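Local coordinates for sensor protein (Rhodopseudomonas palustris, PDB 2OOL), which probably acts as a bacteriophytochrome photoreceptor histidine kinase, sensing light through a biliverdin-type chromophore held by the chromophore-binding domain described here, at residues Ile284-Ile296 with Glu315-Glu329. Residues are numbered along the deposited sequence; the frame is centred on the assembly and turned at random.
Sequences ISIVRDNRLWGMI and ELIAQVLTWQIGVLE
Bends at chi2 and chi3 (98°) fold R288 over the helix 315-329, while W293, its CG opposite the backbone N (chi1 178°), lays its indole against I325. The R288 guanidinium rests flat on G326, whose CA sits 3.3 Å above its plane, and CD packs on I325 CG2. R288 NE donates to T322 O (3.1 Å) from above the carbonyl plane, a bent bond of 139°. With an alanine here the NE donor and the flat group over G326 CA are gone, which would probably cost T322 O this bond and open a gap above that face of the helix. I325 CD1 makes a CH-pi contact, 3.6 Å from the centroid of the W293 six-membered ring, and also touches I286 CG2. T322 OG1 donates to A318 O (2.6 Å) and, through a water, links to V287 N. Farther along, I284 CG2 meets A318 CB at 3.6 Å and I286 CD1 meets L321 CD2. W293 and G294 opposite I286 form a classic beta bulge. On the helix's other flank W323 stacks edge-to-face on W323 of the second subunit. The hairpin, whose M295 touches the chromophore, thus packs on helix 308-332, the sheet-on-helix layering of a phytochrome GAF domain.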
ATOM      1  N   ILE A 284      -1.578   0.971  17.817  1.00 53.59           N
ATOM      2  CA  ILE A 284      -1.734  -0.271  17.095  1.00 52.97           C
ATOM      3  C   ILE A 284      -1.001  -1.333  17.907  1.00 53.20           C
ATOM      4  O   ILE A 284       0.191  -1.181  18.262  1.00 54.40           O
ATOM      5  CB  ILE A 284      -1.109  -0.203  15.680  1.00 52.96           C
ATOM      6  CG1 ILE A 284      -1.682   0.954  14.820  1.00 53.84           C
ATOM      7  CG2 ILE A 284      -1.238  -1.512  14.974  1.00 52.96           C
ATOM      8  CD1 ILE A 284      -0.814   2.160  14.831  1.00 57.65           C
ATOM      9  N   SER A 285      -1.692  -2.419  18.187  1.00 53.79           N
ATOM     10  CA  SER A 285      -1.153  -3.577  18.936  1.00 54.47           C
ATOM     11  C   SER A 285      -0.114  -4.377  18.154  1.00 54.48           C
ATOM     12  O   SER A 285      -0.195  -4.501  16.935  1.00 55.47           O
ATOM     13  CB  SER A 285      -2.335  -4.503  19.350  1.00 55.03           C
ATOM     14  OG  SER A 285      -3.191  -3.794  20.237  1.00 57.31           O
ATOM     15  N   ILE A 286       0.867  -4.931  18.851  1.00 54.43           N
ATOM     16  CA  ILE A 286       1.719  -5.967  18.257  1.00 55.04           C
ATOM     17  C   ILE A 286       1.436  -7.239  19.013  1.00 55.16           C
ATOM     18  O   ILE A 286       1.597  -7.285  20.223  1.00 55.19           O
ATOM     19  CB  ILE A 286       3.232  -5.621  18.338  1.00 54.68           C
ATOM     20  CG1 ILE A 286       3.501  -4.276  17.649  1.00 54.92           C
ATOM     21  CG2 ILE A 286       4.100  -6.796  17.776  1.00 54.06           C
ATOM     22  CD1 ILE A 286       4.902  -3.693  17.957  1.00 53.47           C
ATOM     23  N   VAL A 287       0.981  -8.253  18.291  1.00 56.76           N
ATOM     24  CA  VAL A 287       0.443  -9.474  18.891  1.00 57.67           C
ATOM     25  C   VAL A 287       1.190 -10.702  18.403  1.00 58.86           C
ATOM     26  O   VAL A 287       1.161 -11.052  17.212  1.00 58.02           O
ATOM     27  CB  VAL A 287      -1.073  -9.635  18.546  1.00 58.02           C
ATOM     28  CG1 VAL A 287      -1.652 -10.994  19.018  1.00 56.24           C
ATOM     29  CG2 VAL A 287      -1.907  -8.468  19.149  1.00 57.77           C
ATOM     30  N   ARG A 288       1.824 -11.392  19.341  1.00 60.65           N
ATOM     31  CA  ARG A 288       2.556 -12.622  19.044  1.00 62.10           C
ATOM     32  C   ARG A 288       2.033 -13.766  19.927  1.00 63.11           C
ATOM     33  O   ARG A 288       1.957 -13.616  21.144  1.00 62.83           O
ATOM     34  CB  ARG A 288       4.051 -12.416  19.292  1.00 61.87           C
ATOM     35  CG  ARG A 288       4.752 -11.458  18.303  1.00 63.09           C
ATOM     36  CD  ARG A 288       6.194 -11.917  17.908  1.00 63.99           C
ATOM     37  NE  ARG A 288       6.124 -12.603  16.617  1.00 65.91           N
ATOM     38  CZ  ARG A 288       6.446 -13.867  16.363  1.00 67.02           C
ATOM     39  NH1 ARG A 288       6.979 -14.670  17.286  1.00 67.47           N
ATOM     40  NH2 ARG A 288       6.259 -14.326  15.127  1.00 68.91           N
ATOM     41  N   ASP A 289       1.684 -14.896  19.315  1.00 64.61           N
ATOM     42  CA  ASP A 289       1.143 -16.061  20.042  1.00 65.61           C
ATOM     43  C   ASP A 289      -0.101 -15.690  20.872  1.00 66.37           C
ATOM     44  O   ASP A 289      -0.199 -16.061  22.053  1.00 66.20           O
ATOM     45  CB  ASP A 289       2.209 -16.689  20.973  1.00 66.67           C
ATOM     46  CG  ASP A 289       3.591 -16.829  20.312  1.00 69.73           C
ATOM     47  OD1 ASP A 289       3.658 -17.093  19.086  1.00 75.41           O
ATOM     48  OD2 ASP A 289       4.618 -16.677  21.019  1.00 71.59           O
ATOM     49  N   ASN A 290      -1.021 -14.932  20.264  1.00 66.59           N
ATOM     50  CA  ASN A 290      -2.252 -14.489  20.910  1.00 66.32           C
ATOM     51  C   ASN A 290      -2.004 -13.731  22.213  1.00 65.76           C
ATOM     52  O   ASN A 290      -2.834 -13.732  23.136  1.00 65.79           O
ATOM     53  CB  ASN A 290      -3.187 -15.677  21.157  1.00 67.53           C
ATOM     54  CG  ASN A 290      -3.788 -16.248  19.866  1.00 69.99           C
ATOM     55  OD1 ASN A 290      -3.564 -17.419  19.528  1.00 75.40           O
ATOM     56  ND2 ASN A 290      -4.573 -15.444  19.164  1.00 70.49           N
ATOM     57  N   ARG A 291      -0.879 -13.035  22.256  1.00 64.41           N
ATOM     58  CA  ARG A 291      -0.447 -12.325  23.434  1.00 64.38           C
ATOM     59  C   ARG A 291       0.075 -10.962  22.974  1.00 62.38           C
ATOM     60  O   ARG A 291       0.712 -10.873  21.932  1.00 62.24           O
ATOM     61  CB  ARG A 291       0.664 -13.146  24.076  1.00 64.70           C
ATOM     62  CG  ARG A 291       0.952 -12.904  25.525  1.00 67.60           C
ATOM     63  CD  ARG A 291       2.178 -13.780  25.913  1.00 69.96           C
ATOM     64  NE  ARG A 291       2.775 -13.528  27.227  1.00 72.24           N
ATOM     65  CZ  ARG A 291       2.303 -13.979  28.401  1.00 76.59           C
ATOM     66  NH1 ARG A 291       1.157 -14.691  28.491  1.00 75.89           N
ATOM     67  NH2 ARG A 291       2.984 -13.691  29.520  1.00 77.53           N
ATOM     68  N   LEU A 292      -0.185  -9.922  23.755  1.00 60.49           N
ATOM     69  CA  LEU A 292       0.271  -8.558  23.460  1.00 59.84           C
ATOM     70  C   LEU A 292       1.794  -8.445  23.697  1.00 58.96           C
ATOM     71  O   LEU A 292       2.287  -8.586  24.818  1.00 58.89           O
ATOM     72  CB  LEU A 292      -0.550  -7.546  24.296  1.00 59.81           C
ATOM     73  CG  LEU A 292      -0.785  -6.103  23.828  1.00 59.61           C
ATOM     74  CD1 LEU A 292      -1.275  -5.990  22.369  1.00 53.82           C
ATOM     75  CD2 LEU A 292      -1.749  -5.410  24.782  1.00 58.50           C
ATOM     76  N   TRP A 293       2.547  -8.255  22.622  1.00 57.37           N
ATOM     77  CA  TRP A 293       3.995  -8.132  22.726  1.00 56.38           C
ATOM     78  C   TRP A 293       4.410  -6.708  22.998  1.00 55.37           C
ATOM     79  O   TRP A 293       5.435  -6.455  23.642  1.00 54.36           O
ATOM     80  CB  TRP A 293       4.620  -8.638  21.430  1.00 56.31           C
ATOM     81  CG  TRP A 293       6.111  -8.541  21.354  1.00 56.44           C
ATOM     82  CD1 TRP A 293       7.008  -9.537  21.606  1.00 56.53           C
ATOM     83  CD2 TRP A 293       6.888  -7.396  20.944  1.00 55.44           C
ATOM     84  NE1 TRP A 293       8.290  -9.082  21.398  1.00 56.27           N
ATOM     85  CE2 TRP A 293       8.241  -7.774  20.989  1.00 56.46           C
ATOM     86  CE3 TRP A 293       6.566  -6.094  20.560  1.00 56.35           C
ATOM     87  CZ2 TRP A 293       9.272  -6.899  20.669  1.00 56.78           C
ATOM     88  CZ3 TRP A 293       7.599  -5.218  20.237  1.00 56.00           C
ATOM     89  CH2 TRP A 293       8.930  -5.634  20.284  1.00 57.22           C
ATOM     90  N   GLY A 294       3.634  -5.782  22.451  1.00 55.06           N
ATOM     91  CA  GLY A 294       3.919  -4.341  22.498  1.00 54.95           C
ATOM     92  C   GLY A 294       2.869  -3.514  21.744  1.00 54.98           C
ATOM     93  O   GLY A 294       1.847  -4.039  21.294  1.00 52.43           O
ATOM     94  N   MET A 295       3.136  -2.209  21.625  1.00 55.19           N
ATOM     95  CA  MET A 295       2.254  -1.269  20.934  1.00 56.23           C
ATOM     96  C   MET A 295       3.075  -0.231  20.168  1.00 55.90           C
ATOM     97  O   MET A 295       4.157   0.150  20.612  1.00 55.60           O
ATOM     98  CB  MET A 295       1.412  -0.482  21.940  1.00 57.52           C
ATOM     99  CG  MET A 295       0.718  -1.285  22.981  1.00 62.80           C
ATOM    100  SD  MET A 295      -1.059  -1.488  22.697  1.00 64.39           S
ATOM    101  CE  MET A 295      -1.614  -0.028  23.588  1.00 67.96           C
ATOM    102  N   ILE A 296       2.561   0.183  19.013  1.00 54.89           N
ATOM    103  CA  ILE A 296       2.996   1.390  18.330  1.00 54.18           C
ATOM    104  C   ILE A 296       2.076   2.481  18.823  1.00 53.15           C
ATOM    105  O   ILE A 296       0.871   2.410  18.642  1.00 52.65           O
ATOM    106  CB  ILE A 296       2.872   1.260  16.808  1.00 54.24           C
ATOM    107  CG1 ILE A 296       3.610   0.002  16.347  1.00 54.35           C
ATOM    108  CG2 ILE A 296       3.403   2.520  16.126  1.00 55.24           C
ATOM    109  CD1 ILE A 296       3.840  -0.095  14.849  1.00 54.46           C
ATOM    110  N   GLU A 315      -1.616  -0.755  10.355  1.00 54.69           N
ATOM    111  CA  GLU A 315      -1.857  -2.080  10.889  1.00 54.44           C
ATOM    112  C   GLU A 315      -1.060  -3.105  10.094  1.00 53.64           C
ATOM    113  O   GLU A 315      -0.477  -4.021  10.666  0.50 51.61           O
ATOM    114  CB  GLU A 315      -3.344  -2.435  10.870  1.00 54.14           C
ATOM    115  CG  GLU A 315      -3.628  -3.761  11.542  1.00 55.21           C
ATOM    116  CD  GLU A 315      -5.105  -4.193  11.431  1.00 56.50           C
ATOM    117  OE1 GLU A 315      -5.861  -3.618  10.633  1.00 59.21           O
ATOM    118  OE2 GLU A 315      -5.501  -5.137  12.139  1.00 60.83           O
ATOM    119  N   LEU A 316      -1.073  -2.926   8.771  1.00 52.85           N
ATOM    120  CA  LEU A 316      -0.242  -3.712   7.862  1.00 53.19           C
ATOM    121  C   LEU A 316       1.231  -3.650   8.252  1.00 53.34           C
ATOM    122  O   LEU A 316       1.908  -4.695   8.347  1.00 54.16           O
ATOM    123  CB  LEU A 316      -0.405  -3.230   6.428  1.00 52.61           C
ATOM    124  CG  LEU A 316       0.398  -3.924   5.334  1.00 52.03           C
ATOM    125  CD1 LEU A 316       0.170  -5.442   5.283  1.00 49.46           C
ATOM    126  CD2 LEU A 316       0.073  -3.260   3.982  1.00 52.32           C
ATOM    127  N   ILE A 317       1.725  -2.429   8.447  1.00 53.03           N
ATOM    128  CA  ILE A 317       3.111  -2.211   8.875  1.00 52.99           C
ATOM    129  C   ILE A 317       3.424  -2.969  10.177  1.00 52.81           C
ATOM    130  O   ILE A 317       4.485  -3.616  10.311  1.00 52.59           O
ATOM    131  CB  ILE A 317       3.413  -0.707   8.969  1.00 53.17           C
ATOM    132  CG1 ILE A 317       3.626  -0.144   7.549  1.00 54.15           C
ATOM    133  CG2 ILE A 317       4.688  -0.393   9.806  1.00 51.68           C
ATOM    134  CD1 ILE A 317       3.408   1.327   7.443  1.00 53.81           C
ATOM    135  N   ALA A 318       2.480  -2.900  11.096  1.00 52.00           N
ATOM    136  CA  ALA A 318       2.572  -3.528  12.381  1.00 51.98           C
ATOM    137  C   ALA A 318       2.629  -5.027  12.234  1.00 52.34           C
ATOM    138  O   ALA A 318       3.427  -5.687  12.919  1.00 52.13           O
ATOM    139  CB  ALA A 318       1.399  -3.136  13.237  1.00 50.80           C
ATOM    140  N   GLN A 319       1.763  -5.574  11.377  1.00 52.10           N
ATOM    141  CA  GLN A 319       1.724  -7.012  11.149  1.00 52.09           C
ATOM    142  C   GLN A 319       3.057  -7.528  10.502  1.00 52.16           C
ATOM    143  O   GLN A 319       3.519  -8.630  10.831  1.00 53.88           O
ATOM    144  CB  GLN A 319       0.524  -7.411  10.299  1.00 51.47           C
ATOM    145  CG  GLN A 319      -0.885  -7.230  10.964  1.00 53.22           C
ATOM    146  CD  GLN A 319      -2.034  -7.455   9.980  1.00 53.81           C
ATOM    147  OE1 GLN A 319      -1.788  -7.640   8.782  1.00 54.66           O
ATOM    148  NE2 GLN A 319      -3.311  -7.380  10.470  1.00 57.00           N
ATOM    149  N   VAL A 320       3.657  -6.778   9.587  1.00 50.97           N
ATOM    150  CA  VAL A 320       4.962  -7.184   9.015  1.00 50.43           C
ATOM    151  C   VAL A 320       6.083  -7.107  10.046  1.00 51.05           C
ATOM    152  O   VAL A 320       6.999  -7.983  10.069  1.00 49.69           O
ATOM    153  CB  VAL A 320       5.351  -6.324   7.797  1.00 50.47           C
ATOM    154  CG1 VAL A 320       6.833  -6.663   7.271  1.00 47.70           C
ATOM    155  CG2 VAL A 320       4.332  -6.483   6.703  1.00 46.69           C
ATOM    156  N   LEU A 321       6.044  -6.040  10.859  1.00 51.83           N
ATOM    157  CA  LEU A 321       6.954  -5.879  12.002  1.00 52.38           C
ATOM    158  C   LEU A 321       6.798  -7.112  12.903  1.00 53.81           C
ATOM    159  O   LEU A 321       7.783  -7.748  13.284  1.00 54.66           O
ATOM    160  CB  LEU A 321       6.618  -4.603  12.806  1.00 52.56           C
ATOM    161  CG  LEU A 321       7.486  -4.279  14.039  1.00 52.68           C
ATOM    162  CD1 LEU A 321       9.006  -4.184  13.684  1.00 49.13           C
ATOM    163  CD2 LEU A 321       7.050  -3.039  14.804  1.00 50.18           C
ATOM    164  N   THR A 322       5.561  -7.450  13.231  1.00 53.44           N
ATOM    165  CA  THR A 322       5.265  -8.611  14.068  1.00 54.00           C
ATOM    166  C   THR A 322       5.936  -9.882  13.557  1.00 54.60           C
ATOM    167  O   THR A 322       6.605 -10.584  14.316  1.00 55.56           O
ATOM    168  CB  THR A 322       3.745  -8.804  14.182  1.00 53.81           C
ATOM    169  OG1 THR A 322       3.153  -7.568  14.632  1.00 53.69           O
ATOM    170  CG2 THR A 322       3.393  -9.959  15.144  1.00 54.09           C
ATOM    171  N   TRP A 323       5.804 -10.170  12.271  1.00 55.28           N
ATOM    172  CA  TRP A 323       6.513 -11.311  11.678  1.00 55.40           C
ATOM    173  C   TRP A 323       8.042 -11.230  11.837  1.00 56.11           C
ATOM    174  O   TRP A 323       8.707 -12.242  12.124  1.00 56.05           O
ATOM    175  CB  TRP A 323       6.200 -11.392  10.196  1.00 56.63           C
ATOM    176  CG  TRP A 323       6.969 -12.413   9.481  1.00 56.29           C
ATOM    177  CD1 TRP A 323       8.037 -12.216   8.676  1.00 58.10           C
ATOM    178  CD2 TRP A 323       6.720 -13.817   9.491  1.00 58.35           C
ATOM    179  NE1 TRP A 323       8.487 -13.413   8.189  1.00 57.94           N
ATOM    180  CE2 TRP A 323       7.699 -14.417   8.679  1.00 57.66           C
ATOM    181  CE3 TRP A 323       5.773 -14.630  10.125  1.00 57.80           C
ATOM    182  CZ2 TRP A 323       7.758 -15.800   8.467  1.00 58.35           C
ATOM    183  CZ3 TRP A 323       5.825 -16.012   9.906  1.00 57.79           C
ATOM    184  CH2 TRP A 323       6.813 -16.577   9.089  1.00 57.28           C
ATOM    185  N   GLN A 324       8.604 -10.040  11.633  1.00 55.25           N
ATOM    186  CA  GLN A 324      10.042  -9.885  11.697  1.00 55.15           C
ATOM    187  C   GLN A 324      10.603  -9.986  13.117  1.00 55.20           C
ATOM    188  O   GLN A 324      11.728 -10.451  13.315  1.00 54.83           O
ATOM    189  CB  GLN A 324      10.490  -8.583  11.048  1.00 54.59           C
ATOM    190  CG  GLN A 324      11.991  -8.565  10.685  1.00 55.41           C
ATOM    191  CD  GLN A 324      12.378  -9.453   9.492  1.00 55.13           C
ATOM    192  OE1 GLN A 324      11.559 -10.189   8.924  1.00 56.50           O
ATOM    193  NE2 GLN A 324      13.625  -9.352   9.095  1.00 52.45           N
ATOM    194  N   ILE A 325       9.841  -9.539  14.097  1.00 55.64           N
ATOM    195  CA  ILE A 325      10.193  -9.746  15.503  1.00 55.93           C
ATOM    196  C   ILE A 325      10.484 -11.219  15.750  1.00 56.67           C
ATOM    197  O   ILE A 325      11.530 -11.567  16.312  1.00 57.22           O
ATOM    198  CB  ILE A 325       9.048  -9.305  16.442  1.00 56.03           C
ATOM    199  CG1 ILE A 325       9.014  -7.766  16.547  1.00 55.36           C
ATOM    200  CG2 ILE A 325       9.247  -9.951  17.805  1.00 56.18           C
ATOM    201  CD1 ILE A 325       7.696  -7.138  17.021  1.00 53.53           C
ATOM    202  N   GLY A 326       9.564 -12.066  15.291  1.00 57.03           N
ATOM    203  CA  GLY A 326       9.693 -13.503  15.384  1.00 57.64           C
ATOM    204  C   GLY A 326      10.907 -14.036  14.649  1.00 58.24           C
ATOM    205  O   GLY A 326      11.672 -14.829  15.215  1.00 58.57           O
ATOM    206  N   VAL A 327      11.102 -13.595  13.402  1.00 58.87           N
ATOM    207  CA  VAL A 327      12.273 -14.015  12.607  1.00 59.55           C
ATOM    208  C   VAL A 327      13.554 -13.691  13.362  1.00 60.45           C
ATOM    209  O   VAL A 327      14.493 -14.506  13.389  1.00 61.15           O
ATOM    210  CB  VAL A 327      12.302 -13.376  11.201  1.00 59.08           C
ATOM    211  CG1 VAL A 327      13.473 -13.897  10.404  1.00 59.24           C
ATOM    212  CG2 VAL A 327      10.990 -13.652  10.438  1.00 58.57           C
ATOM    213  N   LEU A 328      13.596 -12.516  13.984  1.00 61.40           N
ATOM    214  CA  LEU A 328      14.777 -12.084  14.734  1.00 62.54           C
ATOM    215  C   LEU A 328      14.975 -12.875  16.035  1.00 63.92           C
ATOM    216  O   LEU A 328      16.082 -13.321  16.314  1.00 64.09           O
ATOM    217  CB  LEU A 328      14.729 -10.576  15.003  1.00 61.75           C
ATOM    218  CG  LEU A 328      14.978  -9.720  13.753  1.00 60.30           C
ATOM    219  CD1 LEU A 328      14.774  -8.241  14.027  1.00 57.65           C
ATOM    220  CD2 LEU A 328      16.388  -9.974  13.168  1.00 57.75           C
ATOM    221  N   GLU A 329      13.907 -13.048  16.811  1.00 66.21           N
ATOM    222  CA  GLU A 329      13.924 -13.887  18.019  1.00 67.95           C
ATOM    223  C   GLU A 329      14.472 -15.275  17.665  1.00 69.25           C
ATOM    224  O   GLU A 329      15.506 -15.701  18.214  1.00 69.70           O
ATOM    225  CB  GLU A 329      12.516 -13.960  18.689  1.00 68.22           C
ATOM    226  CG  GLU A 329      12.397 -13.129  20.019  1.00 69.80           C
ATOM    227  CD  GLU A 329      10.997 -12.538  20.347  1.00 70.51           C
ATOM    228  OE1 GLU A 329      10.939 -11.306  20.683  1.00 71.48           O
ATOM    229  OE2 GLU A 329       9.970 -13.284  20.297  1.00 74.26           O
TER
HETATM  230  O   HOH W   1       0.537  -7.875  15.536  1.00 47.98           O